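Halogenase (Chondromyces crocatus, PDB 3E1T) is an FAD-dependent halogenase that probably chlorinates a precursor of the myxobacterial natural product chondrochloren. Local coordinates at residues P5-G19 / L157-G169. Numbering follows the deposited sequence.
With FAD (flavin-adenine dinucleotide), chain C.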
ATOM      1  N   PRO A   5      11.556  20.471  27.169  1.00 48.18           N
ATOM      2  CA  PRO A   5      11.036  19.570  26.141  1.00 47.91           C
ATOM      3  C   PRO A   5      10.165  20.332  25.153  1.00 47.56           C
ATOM      4  O   PRO A   5       9.245  21.051  25.558  1.00 47.33           O
ATOM      5  CB  PRO A   5      10.211  18.561  26.944  1.00 48.20           C
ATOM      6  CG  PRO A   5       9.887  19.257  28.273  1.00 47.84           C
ATOM      7  CD  PRO A   5      10.643  20.569  28.319  1.00 48.64           C
ATOM      8  N   GLU A   6      10.478  20.172  23.868  1.00 47.24           N
ATOM      9  CA  GLU A   6       9.936  21.006  22.793  1.00 46.63           C
ATOM     10  C   GLU A   6       8.440  20.797  22.581  1.00 46.07           C
ATOM     11  O   GLU A   6       7.933  19.689  22.781  1.00 46.16           O
ATOM     12  CB  GLU A   6      10.702  20.721  21.500  1.00 46.73           C
ATOM     13  CG  GLU A   6      12.222  20.692  21.667  1.00 47.05           C
ATOM     14  CD  GLU A   6      12.975  20.456  20.356  1.00 46.81           C
ATOM     15  OE1 GLU A   6      13.913  19.629  20.344  1.00 48.47           O
ATOM     16  OE2 GLU A   6      12.642  21.099  19.340  1.00 46.23           O
ATOM     17  N   VAL A   7       7.740  21.862  22.189  1.00 45.18           N
ATOM     18  CA  VAL A   7       6.293  21.811  21.941  1.00 44.48           C
ATOM     19  C   VAL A   7       5.958  22.096  20.469  1.00 43.55           C
ATOM     20  O   VAL A   7       6.470  23.055  19.878  1.00 43.61           O
ATOM     21  CB  VAL A   7       5.500  22.754  22.899  1.00 44.74           C
ATOM     22  CG1 VAL A   7       5.957  24.218  22.753  1.00 45.33           C
ATOM     23  CG2 VAL A   7       3.987  22.617  22.690  1.00 45.17           C
ATOM     24  N   PHE A   8       5.114  21.246  19.881  1.00 42.01           N
ATOM     25  CA  PHE A   8       4.747  21.363  18.467  1.00 40.15           C
ATOM     26  C   PHE A   8       3.227  21.322  18.288  1.00 39.27           C
ATOM     27  O   PHE A   8       2.493  21.096  19.245  1.00 39.06           O
ATOM     28  CB  PHE A   8       5.422  20.250  17.664  1.00 40.01           C
ATOM     29  CG  PHE A   8       6.928  20.336  17.639  1.00 39.50           C
ATOM     30  CD1 PHE A   8       7.577  21.059  16.646  1.00 38.73           C
ATOM     31  CD2 PHE A   8       7.696  19.690  18.604  1.00 39.04           C
ATOM     32  CE1 PHE A   8       8.964  21.136  16.607  1.00 39.30           C
ATOM     33  CE2 PHE A   8       9.084  19.761  18.582  1.00 38.38           C
ATOM     34  CZ  PHE A   8       9.725  20.484  17.586  1.00 39.51           C
ATOM     35  N   ASP A   9       2.737  21.577  17.081  1.00 38.03           N
ATOM     36  CA  ASP A   9       1.322  21.330  16.823  1.00 37.31           C
ATOM     37  C   ASP A   9       1.138  19.830  16.523  1.00 36.23           C
ATOM     38  O   ASP A   9       0.129  19.241  16.895  1.00 36.09           O
ATOM     39  CB  ASP A   9       0.780  22.205  15.684  1.00 37.31           C
ATOM     40  CG  ASP A   9       0.869  23.708  15.984  1.00 38.57           C
ATOM     41  OD1 ASP A   9       1.596  24.405  15.242  1.00 39.59           O
ATOM     42  OD2 ASP A   9       0.205  24.193  16.934  1.00 37.84           O
ATOM     43  N   LEU A  10       2.150  19.219  15.896  1.00 35.43           N
ATOM     44  CA  LEU A  10       2.066  17.833  15.413  1.00 34.38           C
ATOM     45  C   LEU A  10       3.423  17.165  15.436  1.00 33.77           C
ATOM     46  O   LEU A  10       4.406  17.750  14.990  1.00 33.48           O
ATOM     47  CB  LEU A  10       1.527  17.811  13.970  1.00 34.63           C
ATOM     48  CG  LEU A  10       1.570  16.525  13.125  1.00 34.67           C
ATOM     49  CD1 LEU A  10       0.654  15.457  13.732  1.00 33.24           C
ATOM     50  CD2 LEU A  10       1.158  16.821  11.676  1.00 34.22           C
ATOM     51  N   ILE A  11       3.466  15.934  15.941  1.00 33.16           N
ATOM     52  CA  ILE A  11       4.643  15.083  15.783  1.00 32.95           C
ATOM     53  C   ILE A  11       4.288  13.890  14.905  1.00 33.03           C
ATOM     54  O   ILE A  11       3.355  13.138  15.214  1.00 32.96           O
ATOM     55  CB  ILE A  11       5.191  14.572  17.130  1.00 32.92           C
ATOM     56  CG1 ILE A  11       5.628  15.758  18.008  1.00 33.12           C
ATOM     57  CG2 ILE A  11       6.370  13.613  16.890  1.00 32.58           C
ATOM     58  CD1 ILE A  11       5.632  15.471  19.502  1.00 33.35           C
ATOM     59  N   VAL A  12       5.044  13.727  13.818  1.00 32.80           N
ATOM     60  CA  VAL A  12       4.891  12.596  12.920  1.00 32.53           C
ATOM     61  C   VAL A  12       6.041  11.617  13.120  1.00 32.03           C
ATOM     62  O   VAL A  12       7.211  12.009  13.124  1.00 31.56           O
ATOM     63  CB  VAL A  12       4.794  13.062  11.449  1.00 33.00           C
ATOM     64  CG1 VAL A  12       4.709  11.872  10.501  1.00 32.44           C
ATOM     65  CG2 VAL A  12       3.570  13.941  11.281  1.00 32.72           C
ATOM     66  N   ILE A  13       5.683  10.353  13.323  1.00 30.89           N
ATOM     67  CA  ILE A  13       6.630   9.270  13.497  1.00 30.86           C
ATOM     68  C   ILE A  13       6.819   8.503  12.184  1.00 31.05           C
ATOM     69  O   ILE A  13       5.983   7.653  11.812  1.00 31.25           O
ATOM     70  CB  ILE A  13       6.129   8.257  14.557  1.00 30.82           C
ATOM     71  CG1 ILE A  13       5.525   8.979  15.780  1.00 30.43           C
ATOM     72  CG2 ILE A  13       7.239   7.256  14.878  1.00 30.54           C
ATOM     73  CD1 ILE A  13       4.891   8.057  16.820  1.00 31.23           C
ATOM     74  N   GLY A  14       7.921   8.781  11.499  1.00 30.73           N
ATOM     75  CA  GLY A  14       8.288   8.077  10.265  1.00 30.78           C
ATOM     76  C   GLY A  14       8.249   9.024   9.086  1.00 31.12           C
ATOM     77  O   GLY A  14       7.339   9.833   8.982  1.00 31.41           O
ATOM     78  N   GLY A  15       9.229   8.914   8.192  1.00 31.19           N
ATOM     79  CA  GLY A  15       9.317   9.823   7.052  1.00 32.22           C
ATOM     80  C   GLY A  15       9.179   9.193   5.668  1.00 32.55           C
ATOM     81  O   GLY A  15       9.727   9.713   4.690  1.00 32.61           O
ATOM     82  N   GLY A  16       8.458   8.074   5.578  1.00 32.77           N
ATOM     83  CA  GLY A  16       8.108   7.491   4.284  1.00 32.20           C
ATOM     84  C   GLY A  16       7.019   8.346   3.673  1.00 32.47           C
ATOM     85  O   GLY A  16       6.723   9.408   4.195  1.00 33.15           O
ATOM     86  N   PRO A  17       6.411   7.902   2.555  1.00 32.52           N
ATOM     87  CA  PRO A  17       5.400   8.742   1.884  1.00 32.09           C
ATOM     88  C   PRO A  17       4.216   9.154   2.745  1.00 31.81           C
ATOM     89  O   PRO A  17       3.718  10.252   2.583  1.00 32.52           O
ATOM     90  CB  PRO A  17       4.931   7.871   0.705  1.00 31.86           C
ATOM     91  CG  PRO A  17       6.086   6.929   0.461  1.00 32.94           C
ATOM     92  CD  PRO A  17       6.636   6.634   1.837  1.00 32.19           C
ATOM     93  N   GLY A  18       3.753   8.282   3.635  1.00 31.40           N
ATOM     94  CA  GLY A  18       2.702   8.653   4.582  1.00 30.97           C
ATOM     95  C   GLY A  18       3.103   9.822   5.474  1.00 30.74           C
ATOM     96  O   GLY A  18       2.421  10.842   5.514  1.00 30.04           O
ATOM     97  N   GLY A  19       4.216   9.662   6.185  1.00 30.86           N
ATOM     98  CA  GLY A  19       4.692  10.666   7.134  1.00 31.28           C
ATOM     99  C   GLY A  19       5.104  12.002   6.535  1.00 31.76           C
ATOM    100  O   GLY A  19       4.662  13.054   6.993  1.00 31.64           O
ATOM    101  N   LEU A 157      15.276  11.409  24.678  1.00 53.15           N
ATOM    102  CA  LEU A 157      14.610  12.702  24.890  1.00 52.24           C
ATOM    103  C   LEU A 157      13.085  12.640  24.775  1.00 51.70           C
ATOM    104  O   LEU A 157      12.508  11.573  24.553  1.00 51.24           O
ATOM    105  CB  LEU A 157      15.148  13.745  23.910  1.00 52.37           C
ATOM    106  CG  LEU A 157      16.584  14.251  24.040  1.00 52.94           C
ATOM    107  CD1 LEU A 157      16.778  15.426  23.090  1.00 53.32           C
ATOM    108  CD2 LEU A 157      16.917  14.655  25.478  1.00 52.40           C
ATOM    109  N   MET A 158      12.438  13.798  24.912  1.00 50.90           N
ATOM    110  CA  MET A 158      10.991  13.897  24.767  1.00 50.61           C
ATOM    111  C   MET A 158      10.543  15.139  24.004  1.00 49.59           C
ATOM    112  O   MET A 158      11.258  16.145  23.954  1.00 49.61           O
ATOM    113  CB  MET A 158      10.309  13.851  26.135  1.00 50.63           C
ATOM    114  CG  MET A 158      10.375  12.489  26.797  1.00 51.35           C
ATOM    115  SD  MET A 158       9.712  12.473  28.462  1.00 52.60           S
ATOM    116  CE  MET A 158      10.950  13.417  29.371  1.00 52.62           C
ATOM    117  N   ALA A 159       9.355  15.051  23.406  1.00 48.12           N
ATOM    118  CA  ALA A 159       8.727  16.177  22.722  1.00 46.94           C
ATOM    119  C   ALA A 159       7.211  16.084  22.859  1.00 46.09           C
ATOM    120  O   ALA A 159       6.669  14.996  23.007  1.00 45.62           O
ATOM    121  CB  ALA A 159       9.140  16.212  21.251  1.00 46.87           C
ATOM    122  N   HIS A 160       6.532  17.228  22.812  1.00 45.36           N
ATOM    123  CA  HIS A 160       5.091  17.280  23.060  1.00 44.75           C
ATOM    124  C   HIS A 160       4.360  17.990  21.933  1.00 43.33           C
ATOM    125  O   HIS A 160       4.939  18.834  21.262  1.00 43.27           O
ATOM    126  CB  HIS A 160       4.784  17.974  24.396  1.00 45.38           C
ATOM    127  CG  HIS A 160       5.602  17.473  25.546  1.00 47.91           C
ATOM    128  ND1 HIS A 160       6.137  18.314  26.500  1.00 49.85           N
ATOM    129  CD2 HIS A 160       5.984  16.220  25.896  1.00 49.70           C
ATOM    130  CE1 HIS A 160       6.811  17.601  27.385  1.00 50.43           C
ATOM    131  NE2 HIS A 160       6.738  16.328  27.039  1.00 50.90           N
ATOM    132  N   ALA A 161       3.087  17.644  21.731  1.00 42.06           N
ATOM    133  CA  ALA A 161       2.270  18.237  20.677  1.00 40.57           C
ATOM    134  C   ALA A 161       0.805  17.968  20.932  1.00 39.94           C
ATOM    135  O   ALA A 161       0.462  17.091  21.721  1.00 40.23           O
ATOM    136  CB  ALA A 161       2.675  17.686  19.307  1.00 40.75           C
ATOM    137  N   ARG A 162      -0.062  18.721  20.265  1.00 38.59           N
ATOM    138  CA  ARG A 162      -1.499  18.474  20.349  1.00 37.88           C
ATOM    139  C   ARG A 162      -1.911  17.162  19.631  1.00 36.82           C
ATOM    140  O   ARG A 162      -2.877  16.502  20.034  1.00 37.35           O
ATOM    141  CB  ARG A 162      -2.282  19.677  19.803  1.00 37.88           C
ATOM    142  CG  ARG A 162      -3.788  19.606  20.066  1.00 38.57           C
ATOM    143  CD  ARG A 162      -4.546  20.760  19.433  1.00 38.65           C
ATOM    144  NE  ARG A 162      -5.967  20.446  19.265  1.00 39.82           N
ATOM    145  CZ  ARG A 162      -6.886  21.287  18.792  1.00 41.53           C
ATOM    146  NH1 ARG A 162      -6.561  22.528  18.443  1.00 42.13           N
ATOM    147  NH2 ARG A 162      -8.148  20.890  18.670  1.00 42.28           N
ATOM    148  N   PHE A 163      -1.173  16.799  18.581  1.00 35.30           N
ATOM    149  CA  PHE A 163      -1.466  15.609  17.779  1.00 33.79           C
ATOM    150  C   PHE A 163      -0.217  14.791  17.538  1.00 32.93           C
ATOM    151  O   PHE A 163       0.826  15.341  17.205  1.00 32.89           O
ATOM    152  CB  PHE A 163      -2.045  15.993  16.425  1.00 33.13           C
ATOM    153  CG  PHE A 163      -3.310  16.773  16.503  1.00 32.78           C
ATOM    154  CD1 PHE A 163      -4.506  16.151  16.803  1.00 31.81           C
ATOM    155  CD2 PHE A 163      -3.306  18.137  16.248  1.00 31.81           C
ATOM    156  CE1 PHE A 163      -5.689  16.885  16.862  1.00 33.21           C
ATOM    157  CE2 PHE A 163      -4.481  18.872  16.298  1.00 33.50           C
ATOM    158  CZ  PHE A 163      -5.675  18.246  16.606  1.00 32.49           C
ATOM    159  N   ILE A 164      -0.334  13.477  17.712  1.00 32.25           N
ATOM    160  CA  ILE A 164       0.751  12.534  17.427  1.00 31.58           C
ATOM    161  C   ILE A 164       0.231  11.564  16.364  1.00 31.10           C
ATOM    162  O   ILE A 164      -0.856  11.013  16.527  1.00 30.60           O
ATOM    163  CB  ILE A 164       1.166  11.708  18.681  1.00 31.98           C
ATOM    164  CG1 ILE A 164       1.310  12.596  19.931  1.00 33.35           C
ATOM    165  CG2 ILE A 164       2.454  10.894  18.406  1.00 31.93           C
ATOM    166  CD1 ILE A 164       2.448  13.594  19.882  1.00 34.73           C
ATOM    167  N   VAL A 165       0.982  11.381  15.278  1.00 30.19           N
ATOM    168  CA  VAL A 165       0.577  10.446  14.219  1.00 29.08           C
ATOM    169  C   VAL A 165       1.636   9.380  13.928  1.00 28.68           C
ATOM    170  O   VAL A 165       2.789   9.706  13.671  1.00 28.49           O
ATOM    171  CB  VAL A 165       0.198  11.170  12.911  1.00 29.41           C
ATOM    172  CG1 VAL A 165      -0.137  10.145  11.814  1.00 28.18           C
ATOM    173  CG2 VAL A 165      -1.001  12.125  13.143  1.00 27.56           C
ATOM    174  N   ASP A 166       1.223   8.114  13.988  1.00 27.87           N
ATOM    175  CA  ASP A 166       2.066   6.982  13.622  1.00 28.08           C
ATOM    176  C   ASP A 166       2.004   6.777  12.110  1.00 27.88           C
ATOM    177  O   ASP A 166       0.966   6.386  11.559  1.00 28.05           O
ATOM    178  CB  ASP A 166       1.609   5.723  14.365  1.00 28.20           C
ATOM    179  CG  ASP A 166       2.525   4.528  14.143  1.00 29.28           C
ATOM    180  OD1 ASP A 166       3.647   4.663  13.589  1.00 30.43           O
ATOM    181  OD2 ASP A 166       2.117   3.427  14.541  1.00 31.15           O
ATOM    182  N   ALA A 167       3.116   7.090  11.449  1.00 27.20           N
ATOM    183  CA  ALA A 167       3.304   6.823  10.036  1.00 26.91           C
ATOM    184  C   ALA A 167       4.545   5.965   9.934  1.00 26.65           C
ATOM    185  O   ALA A 167       5.323   6.103   9.002  1.00 26.79           O
ATOM    186  CB  ALA A 167       3.503   8.121   9.262  1.00 26.77           C
ATOM    187  N   SER A 168       4.752   5.096  10.912  1.00 26.56           N
ATOM    188  CA  SER A 168       6.026   4.379  10.970  1.00 26.92           C
ATOM    189  C   SER A 168       5.989   3.008  10.288  1.00 26.80           C
ATOM    190  O   SER A 168       6.874   2.170  10.500  1.00 26.57           O
ATOM    191  CB  SER A 168       6.538   4.306  12.407  1.00 26.78           C
ATOM    192  OG  SER A 168       5.684   3.543  13.228  1.00 27.25           O
ATOM    193  N   GLY A 169       4.977   2.796   9.448  1.00 26.20           N
ATOM    194  CA  GLY A 169       4.988   1.644   8.557  1.00 26.71           C
ATOM    195  C   GLY A 169       4.693   0.328   9.246  1.00 26.83           C
ATOM    196  O   GLY A 169       4.234   0.296  10.380  1.00 26.58           O
TER
HETATM  197  PA  FAD C 600       6.929   3.164   5.167  1.00 27.39           P
HETATM  198  O1A FAD C 600       7.215   3.397   3.706  1.00 28.07           O
HETATM  199  O2A FAD C 600       7.230   1.791   5.659  1.00 26.90           O
HETATM  200  O5B FAD C 600       7.824   4.218   6.002  1.00 26.81           O
HETATM  201  C5B FAD C 600       7.742   4.302   7.415  1.00 28.95           C
HETATM  202  C4B FAD C 600       8.995   4.997   7.957  1.00 31.44           C
HETATM  203  O4B FAD C 600       9.003   4.996   9.371  1.00 31.30           O
HETATM  204  C3B FAD C 600      10.261   4.270   7.516  1.00 33.36           C
HETATM  205  O3B FAD C 600      11.093   5.207   6.869  1.00 36.68           O
HETATM  206  C2B FAD C 600      10.910   3.788   8.797  1.00 33.90           C
HETATM  207  O2B FAD C 600      12.297   3.963   8.733  1.00 31.82           O
HETATM  208  C1B FAD C 600      10.292   4.698   9.844  1.00 33.58           C
HETATM  209  N9A FAD C 600      10.173   4.122  11.195  1.00 35.59           N
HETATM  210  C8A FAD C 600       9.863   2.838  11.567  1.00 35.61           C
HETATM  211  N7A FAD C 600       9.845   2.789  12.920  1.00 36.82           N
HETATM  212  C5A FAD C 600      10.123   4.020  13.414  1.00 36.30           C
HETATM  213  C6A FAD C 600      10.245   4.538  14.714  1.00 35.67           C
HETATM  214  N6A FAD C 600      10.205   3.743  15.791  1.00 35.08           N
HETATM  215  N1A FAD C 600      10.544   5.870  14.873  1.00 34.72           N
HETATM  216  C2A FAD C 600      10.756   6.686  13.791  1.00 35.06           C
HETATM  217  N3A FAD C 600      10.646   6.162  12.521  1.00 35.80           N
HETATM  218  C4A FAD C 600      10.329   4.861  12.336  1.00 35.76           C
HETATM  219  N1  FAD C 600       2.960  -0.092  -2.676  1.00 26.79           N
HETATM  220  C2  FAD C 600       2.848   0.569  -3.868  1.00 27.58           C
HETATM  221  O2  FAD C 600       2.331   1.683  -3.864  1.00 27.48           O
HETATM  222  N3  FAD C 600       3.297  -0.036  -5.029  1.00 27.48           N
HETATM  223  C4  FAD C 600       3.875  -1.301  -4.995  1.00 28.11           C
HETATM  224  O4  FAD C 600       4.296  -1.833  -6.024  1.00 28.29           O
HETATM  225  C4X FAD C 600       3.975  -1.975  -3.785  1.00 28.01           C
HETATM  226  N5  FAD C 600       4.543  -3.233  -3.710  1.00 27.79           N
HETATM  227  C5X FAD C 600       4.638  -3.876  -2.491  1.00 27.53           C
HETATM  228  C6  FAD C 600       5.202  -5.154  -2.404  1.00 27.51           C
HETATM  229  C7  FAD C 600       5.291  -5.799  -1.161  1.00 27.65           C
HETATM  230  C7M FAD C 600       5.691  -7.247  -1.118  1.00 25.87           C
HETATM  231  C8  FAD C 600       4.815  -5.171  -0.003  1.00 27.39           C
HETATM  232  C8M FAD C 600       4.705  -5.905   1.314  1.00 27.78           C
HETATM  233  C9  FAD C 600       4.267  -3.896  -0.097  1.00 27.85           C
HETATM  234  C9A FAD C 600       4.171  -3.245  -1.332  1.00 27.85           C
HETATM  235  N10 FAD C 600       3.626  -1.976  -1.393  1.00 27.92           N
HETATM  236  C10 FAD C 600       3.518  -1.345  -2.615  1.00 27.86           C
HETATM  237  C1' FAD C 600       3.223  -1.241  -0.127  1.00 28.31           C
HETATM  238  C2' FAD C 600       4.210  -0.153   0.311  1.00 29.21           C
HETATM  239  O2' FAD C 600       5.424  -0.785   0.664  1.00 28.68           O
HETATM  240  C3' FAD C 600       3.676   0.618   1.529  1.00 27.50           C
HETATM  241  O3' FAD C 600       2.273   0.750   1.464  1.00 28.41           O
HETATM  242  C4' FAD C 600       4.219   2.039   1.682  1.00 28.28           C
HETATM  243  O4' FAD C 600       5.619   1.992   1.843  1.00 27.62           O
HETATM  244  C5' FAD C 600       3.589   2.690   2.913  1.00 26.01           C
HETATM  245  O5' FAD C 600       4.303   3.846   3.252  1.00 27.86           O
HETATM  246  P   FAD C 600       4.359   4.378   4.767  1.00 25.76           P
HETATM  247  O1P FAD C 600       4.723   5.848   4.752  1.00 26.39           O
HETATM  248  O2P FAD C 600       3.039   4.183   5.444  1.00 22.01           O
HETATM  249  O3P FAD C 600       5.400   3.437   5.509  1.00 23.76           O
HETATM  250  O   HOH W   1       5.797   7.371   6.707  1.00 30.32           O
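The delta methyl of Ile-11 fills the hollow where both chains bend: CD1 lies 3.7 Å from both Ala-161 CB and Ile-164 CD1, with Ala-159 CB alongside. With CG1 anti to the carbonyl carbon (chi1 -61°), the branch reaches back into the bend, and the small alanines give it space. On the face carrying Leu-10 and Val-12, Leu-10 CD1 settles between Phe-163 CB and Val-165 CG2. Beta-branched Ile and Val favour extended backbone and suit these buried strands, nearly parallel (13°) and zipped by straight bonds such as Ile-13 N to Val-165 O, 3.0 Å. At their ends a glycine-rich turn, consistent with a Rossmann-type GxGxxG motif, meets FAD: Gly-14, at positive phi, sets its bare CA 3.8 Å from Ala-167 O, and Ala-167 CB nestles 3.5 Å from Gly-19 N. One water ties Gly-19 N and Ala-167 O to FAD O1P, which also accepts from Gly-18 N at 2.8 Å. Beyond the bend, strand 6-8 edges a separate mixed sheet beside 156-161. In the five-stranded parallel sheet, 10-13 lies between 33-36 and 163-166; helices 17-27 and 315-333 pack on the Leu-10 face, while strand 133-140 meets Ile-13 and Ile-164 on the other.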